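Local coordinates for JamJ (Lyngbya majuscula, PDB 5DOZ), which binds NADPH as the enoyl reductase domain of a polyketide synthase and probably takes part in forming a cyclopropane ring, at residues 32-37 and 86-91; 75-80 and 102-108; 124-128 and 299-303. All coordinates share one frame; numbering follows the deposited sequence.

Contact 1 of 3, residues 32-37 and 86-91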
loop_
_atom_site.group_PDB
_atom_site.type_symbol
_atom_site.label_atom_id
_atom_site.label_comp_id
_atom_site.label_asym_id
_atom_site.label_seq_id
_atom_site.Cartn_x
_atom_site.Cartn_y
_atom_site.Cartn_z
ATOM N N PRO A 32 1.789 -27.143 -4.401
ATOM C CA PRO A 32 1.153 -26.326 -5.432
ATOM C C PRO A 32 0.438 -27.211 -6.451
ATOM O O PRO A 32 1.066 -28.071 -7.078
ATOM C CB PRO A 32 2.329 -25.585 -6.079
ATOM C CG PRO A 32 3.523 -26.442 -5.805
ATOM C CD PRO A 32 3.263 -27.086 -4.474
ATOM N N GLY A 33 -0.873 -27.014 -6.584
ATOM C CA GLY A 33 -1.661 -27.741 -7.578
ATOM C C GLY A 33 -1.614 -27.054 -8.931
ATOM O O GLY A 33 -0.762 -26.199 -9.168
ATOM N N VAL A 34 -2.534 -27.429 -9.816
ATOM C CA VAL A 34 -2.625 -26.851 -11.162
ATOM C C VAL A 34 -2.828 -25.335 -11.100
ATOM O O VAL A 34 -3.698 -24.849 -10.389
ATOM C CB VAL A 34 -3.764 -27.513 -11.975
ATOM C CG1 VAL A 34 -3.970 -26.815 -13.311
ATOM C CG2 VAL A 34 -3.479 -28.996 -12.182
ATOM N N GLY A 35 -2.007 -24.600 -11.843
ATOM C CA GLY A 35 -2.080 -23.143 -11.880
ATOM C C GLY A 35 -1.604 -22.460 -10.609
ATOM O O GLY A 35 -1.963 -21.309 -10.349
ATOM N N GLU A 36 -0.800 -23.163 -9.812
ATOM C CA GLU A 36 -0.367 -22.644 -8.514
ATOM C C GLU A 36 1.140 -22.643 -8.367
ATOM O O GLU A 36 1.839 -23.470 -8.962
ATOM C CB GLU A 36 -1.016 -23.422 -7.362
ATOM C CG GLU A 36 -2.521 -23.204 -7.227
ATOM C CD GLU A 36 -3.121 -23.892 -6.008
ATOM O OE1 GLU A 36 -2.823 -25.084 -5.766
ATOM O OE2 GLU A 36 -3.904 -23.237 -5.284
ATOM N N VAL A 37 1.636 -21.695 -7.576
ATOM C CA VAL A 37 3.059 -21.560 -7.309
ATOM C C VAL A 37 3.283 -21.573 -5.798
ATOM O O VAL A 37 2.518 -20.963 -5.040
ATOM C CB VAL A 37 3.626 -20.255 -7.912
ATOM C CG1 VAL A 37 5.134 -20.171 -7.717
ATOM C CG2 VAL A 37 3.292 -20.160 -9.396
ATOM N N GLY A 86 8.270 -24.179 -5.774
ATOM C CA GLY A 86 7.403 -25.167 -6.417
ATOM C C GLY A 86 6.462 -24.568 -7.439
ATOM O O GLY A 86 5.758 -23.594 -7.154
ATOM N N VAL A 87 6.450 -25.144 -8.636
ATOM C CA VAL A 87 5.578 -24.661 -9.698
ATOM C C VAL A 87 4.630 -25.772 -10.132
ATOM O O VAL A 87 5.069 -26.839 -10.553
ATOM C CB VAL A 87 6.373 -24.157 -10.926
ATOM C CG1 VAL A 87 5.425 -23.570 -11.965
ATOM C CG2 VAL A 87 7.413 -23.120 -10.517
ATOM N N GLY A 88 3.330 -25.507 -10.036
ATOM C CA GLY A 88 2.318 -26.464 -10.463
ATOM C C GLY A 88 2.167 -26.468 -11.970
ATOM O O GLY A 88 2.700 -25.589 -12.665
ATOM N N LEU A 89 1.440 -27.462 -12.474
ATOM C CA LEU A 89 1.211 -27.605 -13.903
ATOM C C LEU A 89 0.283 -26.508 -14.421
ATOM O O LEU A 89 -0.566 -26.002 -13.680
ATOM C CB LEU A 89 0.646 -28.995 -14.206
ATOM C CG LEU A 89 0.896 -29.612 -15.583
ATOM C CD1 LEU A 89 2.373 -29.588 -15.961
ATOM C CD2 LEU A 89 0.365 -31.032 -15.601
ATOM N N GLY A 90 0.462 -26.132 -15.684
ATOM C CA GLY A 90 -0.320 -25.057 -16.286
ATOM C C GLY A 90 0.417 -23.732 -16.298
ATOM O O GLY A 90 0.192 -22.895 -17.177
ATOM N N VAL A 91 1.296 -23.542 -15.314
ATOM C CA VAL A 91 2.088 -22.317 -15.184
ATOM C C VAL A 91 3.318 -22.400 -16.080
ATOM O O VAL A 91 4.103 -23.349 -15.984
ATOM C CB VAL A 91 2.549 -22.095 -13.730
ATOM C CG1 VAL A 91 3.148 -20.706 -13.562
ATOM C CG2 VAL A 91 1.405 -22.315 -12.753
#
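The carbonyl oxygen of Leu89 is gripped by the backbone of a tight turn: Gly35 N donates to Leu89 O at 2.7 Å, with an N-H...O angle of 161°, and Val34 CA lies 3.4 Å from Leu89 O in a bent C-H...O contact. One residue along each segment, Gly88 N bonds to Glu36 O, also at 2.7 Å, so that two type II turns, Gly33 to Glu36 and Gly88 to Val91, are clasped together through main-chain groups. The third position of such a turn takes a positive phi, which favours glycine: Gly35 fills it in the first turn and Gly90 in the second, where a CB would also jam against the preceding carbonyl oxygen. Gly88 has a different reason to lack a side chain, since its CA lies 3.4 Å from Gly33 O in a nearly straight C-H...O contact and a CB would clash there. Beyond the turns, Val37 and Val87 form an antiparallel non-hydrogen-bonded pair where strands 37-45 and 79-87 of the GroES-like region meet. Apolar groups cover both ends. Pro32 CG rests 3.8 Å from Gly86 C, while Val91 CG2 reaches Gly35 CA at 3.7 Å. Within the first turn, Glu36 OE1 accepts from Gly33 N with its anti lone pair. Both crossing hydrogen bonds are made by main-chain atoms, so the fit depends on main-chain conformation and on glycine where a CB would clash.

Contact 2 of 3, residues 75-80 and 102-108; sequences TFGFEA and VIGCHDA
Ala80 and Val102 form the close-knit end of the contact, an antiparallel hydrogen-bonded pair in which Val102 N donates to Ala80 O at 2.6 Å and Ala80 N returns a bond to Val102 O. Ala108 CB packs against this end, 4.0 Å from Ala80 CB, and Val44 of strand 37-45 touches both alanines. Gly77 fits beside Ala108 because it has no side chain; a CB there would clash with Ala108 CB. The bonds from Gly104 N to Phe78 O (2.8 Å) and from Ala108 N to Gly77 O (3.0 Å) carry the pairing of the hairpin of strands 79-87 and 99-103, part of the GroES-like fold of this reductase, past the strand ends into two loops. On the strand itself the Glu79 carboxylate makes a salt bridge with Arg332 and hydrogen bonds with Asn47 ND2 and Ile137 N. Next to the strand, the buried Phe78 ring crosses the His106 side chain at a slant, Phe78 CE1 meeting the imidazole at its edge, 3.8 Å from His106 ND1.

The looser side, where Thr75, His106 and Asp107 are partly exposed, is held more sparsely. With chi1 at 55°, Thr75 OG1 sits between its backbone N and carbonyl carbon and donates to His106 O at 2.8 Å, approaching from 61° out of the carbonyl plane. A valine here, lacking the hydroxyl, would probably leave His106 O relying on water and the two loops less firmly tied. That water donates to both His106 O and Thr75 O, bridging the loops.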
loop_
_atom_site.group_PDB
_atom_site.type_symbol
_atom_site.label_atom_id
_atom_site.label_comp_id
_atom_site.label_asym_id
_atom_site.label_seq_id
_atom_site.Cartn_x
_atom_site.Cartn_y
_atom_site.Cartn_z
ATOM N N THR A 75 -5.578 -14.835 8.633
ATOM C CA THR A 75 -4.143 -14.846 8.368
ATOM C C THR A 75 -3.703 -13.407 8.112
ATOM O O THR A 75 -4.537 -12.503 7.999
ATOM C CB THR A 75 -3.777 -15.749 7.167
ATOM O OG1 THR A 75 -4.523 -15.345 6.012
ATOM C CG2 THR A 75 -4.059 -17.229 7.478
ATOM N N PHE A 76 -2.397 -13.193 8.037
ATOM C CA PHE A 76 -1.841 -11.853 7.916
ATOM C C PHE A 76 -0.834 -11.804 6.777
ATOM O O PHE A 76 -0.149 -12.790 6.517
ATOM C CB PHE A 76 -1.171 -11.446 9.239
ATOM C CG PHE A 76 -2.115 -11.400 10.416
ATOM C CD1 PHE A 76 -2.320 -12.530 11.211
ATOM C CD2 PHE A 76 -2.793 -10.230 10.736
ATOM C CE1 PHE A 76 -3.185 -12.490 12.295
ATOM C CE2 PHE A 76 -3.660 -10.183 11.817
ATOM C CZ PHE A 76 -3.854 -11.315 12.600
ATOM N N GLY A 77 -0.753 -10.658 6.102
ATOM C CA GLY A 77 0.276 -10.418 5.085
ATOM C C GLY A 77 -0.263 -10.272 3.676
ATOM O O GLY A 77 -0.756 -11.238 3.092
ATOM N N PHE A 78 -0.131 -9.067 3.123
ATOM C CA PHE A 78 -0.755 -8.700 1.842
ATOM C C PHE A 78 0.230 -8.645 0.675
ATOM O O PHE A 78 -0.168 -8.489 -0.484
ATOM C CB PHE A 78 -1.463 -7.342 1.967
ATOM C CG PHE A 78 -2.703 -7.372 2.815
ATOM C CD1 PHE A 78 -3.916 -7.811 2.285
ATOM C CD2 PHE A 78 -2.669 -6.934 4.132
ATOM C CE1 PHE A 78 -5.064 -7.833 3.062
ATOM C CE2 PHE A 78 -3.814 -6.949 4.913
ATOM C CZ PHE A 78 -5.014 -7.403 4.382
ATOM N N GLU A 79 1.514 -8.771 0.994
ATOM C CA GLU A 79 2.601 -8.678 0.027
ATOM C C GLU A 79 3.861 -9.267 0.665
ATOM O O GLU A 79 3.926 -9.401 1.886
ATOM C CB GLU A 79 2.852 -7.214 -0.357
ATOM C CG GLU A 79 2.934 -6.282 0.845
ATOM C CD GLU A 79 3.344 -4.863 0.504
ATOM O OE1 GLU A 79 3.992 -4.651 -0.545
ATOM O OE2 GLU A 79 3.016 -3.948 1.300
ATOM N N ALA A 80 4.859 -9.593 -0.159
ATOM C CA ALA A 80 6.130 -10.147 0.324
ATOM C C ALA A 80 7.178 -10.207 -0.783
ATOM O O ALA A 80 6.908 -9.896 -1.939
ATOM C CB ALA A 80 5.920 -11.542 0.908
ATOM N N VAL A 102 5.639 -10.802 -4.062
ATOM C CA VAL A 102 4.246 -11.217 -4.005
ATOM C C VAL A 102 3.394 -9.974 -3.794
ATOM O O VAL A 102 3.776 -9.080 -3.046
ATOM C CB VAL A 102 3.969 -12.226 -2.866
ATOM C CG1 VAL A 102 2.520 -12.688 -2.917
ATOM C CG2 VAL A 102 4.910 -13.421 -2.944
ATOM N N ILE A 103 2.253 -9.914 -4.475
ATOM C CA ILE A 103 1.305 -8.812 -4.314
ATOM C C ILE A 103 -0.116 -9.360 -4.230
ATOM O O ILE A 103 -0.564 -10.094 -5.112
ATOM C CB ILE A 103 1.371 -7.786 -5.477
ATOM C CG1 ILE A 103 2.803 -7.589 -5.995
ATOM C CG2 ILE A 103 0.767 -6.452 -5.055
ATOM C CD1 ILE A 103 3.087 -8.295 -7.304
ATOM N N GLY A 104 -0.809 -9.017 -3.150
ATOM C CA GLY A 104 -2.247 -9.224 -3.057
ATOM C C GLY A 104 -2.717 -10.555 -2.505
ATOM O O GLY A 104 -3.871 -10.931 -2.698
ATOM N N CYS A 105 -1.823 -11.267 -1.824
ATOM C CA CYS A 105 -2.188 -12.468 -1.087
ATOM C C CYS A 105 -2.738 -12.048 0.279
ATOM O O CYS A 105 -2.749 -10.860 0.601
ATOM C CB CYS A 105 -0.964 -13.359 -0.914
ATOM S SG CYS A 105 0.395 -12.559 -0.034
ATOM N N HIS A 106 -3.198 -13.014 1.071
ATOM C CA HIS A 106 -3.735 -12.721 2.405
ATOM C C HIS A 106 -2.954 -13.384 3.542
ATOM O O HIS A 106 -3.245 -13.152 4.717
ATOM C CB HIS A 106 -5.214 -13.116 2.498
ATOM C CG HIS A 106 -6.081 -12.459 1.471
ATOM N ND1 HIS A 106 -6.285 -11.095 1.431
ATOM C CD2 HIS A 106 -6.797 -12.978 0.444
ATOM C CE1 HIS A 106 -7.092 -10.803 0.424
ATOM N NE2 HIS A 106 -7.418 -11.929 -0.189
ATOM N N ASP A 107 -1.953 -14.186 3.195
ATOM C CA ASP A 107 -1.224 -14.970 4.188
ATOM C C ASP A 107 0.295 -14.908 4.038
ATOM O O ASP A 107 0.981 -15.915 4.233
ATOM C CB ASP A 107 -1.707 -16.431 4.164
ATOM C CG ASP A 107 -1.643 -17.051 2.781
ATOM O OD1 ASP A 107 -1.197 -16.371 1.825
ATOM O OD2 ASP A 107 -2.043 -18.227 2.648
ATOM N N ALA A 108 0.821 -13.728 3.716
ATOM C CA ALA A 108 2.259 -13.568 3.493
ATOM C C ALA A 108 3.097 -13.853 4.745
ATOM O O ALA A 108 4.253 -14.283 4.632
ATOM C CB ALA A 108 2.577 -12.188 2.932
HETATM O O HOH W 1 -4.879 -11.084 5.653
#

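Contact 3 of 3, residues 124-128 and 299-303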
loop_
_atom_site.group_PDB
_atom_site.type_symbol
_atom_site.label_atom_id
_atom_site.label_comp_id
_atom_site.label_asym_id
_atom_site.label_seq_id
_atom_site.Cartn_x
_atom_site.Cartn_y
_atom_site.Cartn_z
ATOM N N PRO A 124 13.433 -6.794 -9.378
ATOM C CA PRO A 124 14.518 -6.104 -10.080
ATOM C C PRO A 124 15.865 -6.578 -9.544
ATOM O O PRO A 124 16.143 -6.426 -8.355
ATOM C CB PRO A 124 14.291 -4.631 -9.727
ATOM C CG PRO A 124 12.870 -4.545 -9.302
ATOM C CD PRO A 124 12.577 -5.853 -8.636
ATOM N N ALA A 125 16.682 -7.154 -10.424
ATOM C CA ALA A 125 17.910 -7.859 -10.040
ATOM C C ALA A 125 18.950 -6.980 -9.354
ATOM O O ALA A 125 19.758 -7.477 -8.566
ATOM C CB ALA A 125 18.518 -8.557 -11.252
ATOM N N ASN A 126 18.932 -5.682 -9.655
ATOM C CA ASN A 126 19.860 -4.728 -9.042
ATOM C C ASN A 126 19.517 -4.366 -7.587
ATOM O O ASN A 126 20.309 -3.708 -6.908
ATOM C CB ASN A 126 19.957 -3.457 -9.891
ATOM C CG ASN A 126 18.647 -2.696 -9.948
ATOM O OD1 ASN A 126 17.615 -3.236 -10.365
ATOM N ND2 ASN A 126 18.674 -1.442 -9.514
ATOM N N LEU A 127 18.347 -4.798 -7.116
ATOM C CA LEU A 127 17.907 -4.520 -5.743
ATOM C C LEU A 127 18.115 -5.703 -4.804
ATOM O O LEU A 127 18.167 -6.852 -5.243
ATOM C CB LEU A 127 16.428 -4.114 -5.719
ATOM C CG LEU A 127 16.021 -2.781 -6.353
ATOM C CD1 LEU A 127 14.508 -2.666 -6.383
ATOM C CD2 LEU A 127 16.630 -1.599 -5.614
ATOM N N LYS A 128 18.234 -5.406 -3.511
ATOM C CA LYS A 128 18.257 -6.431 -2.473
ATOM C C LYS A 128 16.831 -6.874 -2.178
ATOM O O LYS A 128 15.890 -6.099 -2.370
ATOM C CB LYS A 128 18.892 -5.884 -1.191
ATOM C CG LYS A 128 20.389 -5.622 -1.263
ATOM C CD LYS A 128 20.917 -5.167 0.094
ATOM C CE LYS A 128 22.438 -5.111 0.127
ATOM N NZ LYS A 128 22.976 -3.902 -0.561
ATOM N N PHE A 299 12.933 1.389 -11.889
ATOM C CA PHE A 299 13.749 0.836 -10.802
ATOM C C PHE A 299 15.081 0.305 -11.325
ATOM O O PHE A 299 16.106 0.396 -10.640
ATOM C CB PHE A 299 12.994 -0.260 -10.030
ATOM C CG PHE A 299 11.899 0.266 -9.132
ATOM C CD1 PHE A 299 12.203 0.877 -7.915
ATOM C CD2 PHE A 299 10.558 0.141 -9.497
ATOM C CE1 PHE A 299 11.195 1.363 -7.090
ATOM C CE2 PHE A 299 9.546 0.623 -8.676
ATOM C CZ PHE A 299 9.865 1.234 -7.470
ATOM N N GLU A 300 15.057 -0.239 -12.541
ATOM C CA GLU A 300 16.265 -0.713 -13.218
ATOM C C GLU A 300 17.241 0.429 -13.517
ATOM O O GLU A 300 18.445 0.300 -13.292
ATOM C CB GLU A 300 15.904 -1.463 -14.505
ATOM C CG GLU A 300 15.457 -2.901 -14.268
ATOM C CD GLU A 300 14.948 -3.598 -15.522
ATOM O OE1 GLU A 300 14.996 -3.003 -16.619
ATOM O OE2 GLU A 300 14.492 -4.756 -15.407
ATOM N N ASN A 301 16.705 1.547 -14.002
ATOM C CA ASN A 301 17.509 2.719 -14.334
ATOM C C ASN A 301 17.717 3.661 -13.142
ATOM O O ASN A 301 18.189 4.788 -13.308
ATOM C CB ASN A 301 16.879 3.471 -15.513
ATOM C CG ASN A 301 16.617 2.572 -16.713
ATOM O OD1 ASN A 301 17.015 1.404 -16.740
ATOM N ND2 ASN A 301 15.939 3.117 -17.715
ATOM N N LYS A 302 17.349 3.178 -11.952
ATOM C CA LYS A 302 17.450 3.907 -10.676
ATOM C C LYS A 302 16.833 5.304 -10.708
ATOM O O LYS A 302 17.355 6.252 -10.112
ATOM C CB LYS A 302 18.899 3.932 -10.164
ATOM C CG LYS A 302 19.399 2.580 -9.673
ATOM C CD LYS A 302 20.793 2.672 -9.064
ATOM C CE LYS A 302 21.121 1.399 -8.291
ATOM N NZ LYS A 302 22.476 1.416 -7.672
ATOM N N GLU A 303 15.710 5.410 -11.412
ATOM C CA GLU A 303 14.918 6.631 -11.463
ATOM C C GLU A 303 13.899 6.615 -10.318
ATOM O O GLU A 303 13.574 7.657 -9.747
ATOM C CB GLU A 303 14.251 6.772 -12.840
ATOM C CG GLU A 303 15.266 6.890 -13.978
ATOM C CD GLU A 303 14.683 6.688 -15.373
ATOM O OE1 GLU A 303 13.978 5.683 -15.610
ATOM O OE2 GLU A 303 14.961 7.532 -16.254
#
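Asn126 reaches across to the end of helix 296-300, where its ND2 donates a weak hydrogen bond to Phe299 O at 3.4 Å, with an N-H...O angle of 152°. Its CG lies between its backbone N and carbonyl carbon (chi1 65°), the rotation from which ND2 meets that oxygen. The carbonyl belongs to a Schellman motif: Lys302, with a positive phi of 51°, is the C-prime residue, and its backbone N turns back to the same Phe299 O in a second weak bond, while Glu303 N bonds to Cys298 O. Two donors thus share one oxygen at the helix terminus, and both bonds are long and weak. The Asn126 amide oxygen lies near the next residue, with OD1 4.0 Å from Glu300 CA. Alongside the polar link runs an apolar layer. The Pro124 ring presents CG to Phe299 CB at 4.3 Å, and Leu127 CD1 comes within 4.5 Å of Phe299 CD1, approaching the ring at a slant.

What sets these groups in place lies one shell out. A type I turn from Pro124 to Leu127, closed by Leu127 N bonding to Pro124 O at 3.0 Å, directs Asn126 at the helix. The Phe299 ring packs edge-to-face with Phe139, and Ile135 touches both Phe299 and Leu127, so both residues pack against the apolar groups. On the exposed side the extended Lys302 chain runs antiparallel alongside the Asn126 side chain, its CE passing 3.9 Å from Asn126 ND2.

From the N terminus, the first loop met is the one after strand 22-26, which contact 1 ties, through 32-37, to 86-91 across a gap of 48 residues. Segment 75-80 lies inside that gap, but its partner 102-108 follows 86-91, so contacts 1 and 2 cross along the chain. Both use strand 79-87, contact 1 at its far end beside strand 37-45 and contact 2 at its start beside strand 99-103; their nearest atoms stay about 8 Å apart. Contact 3 opens only after both have closed. Its 170-residue loop includes the parallel nucleotide-binding sheet, and its return at 299-303 brings the chain back to the region following strand 120-122.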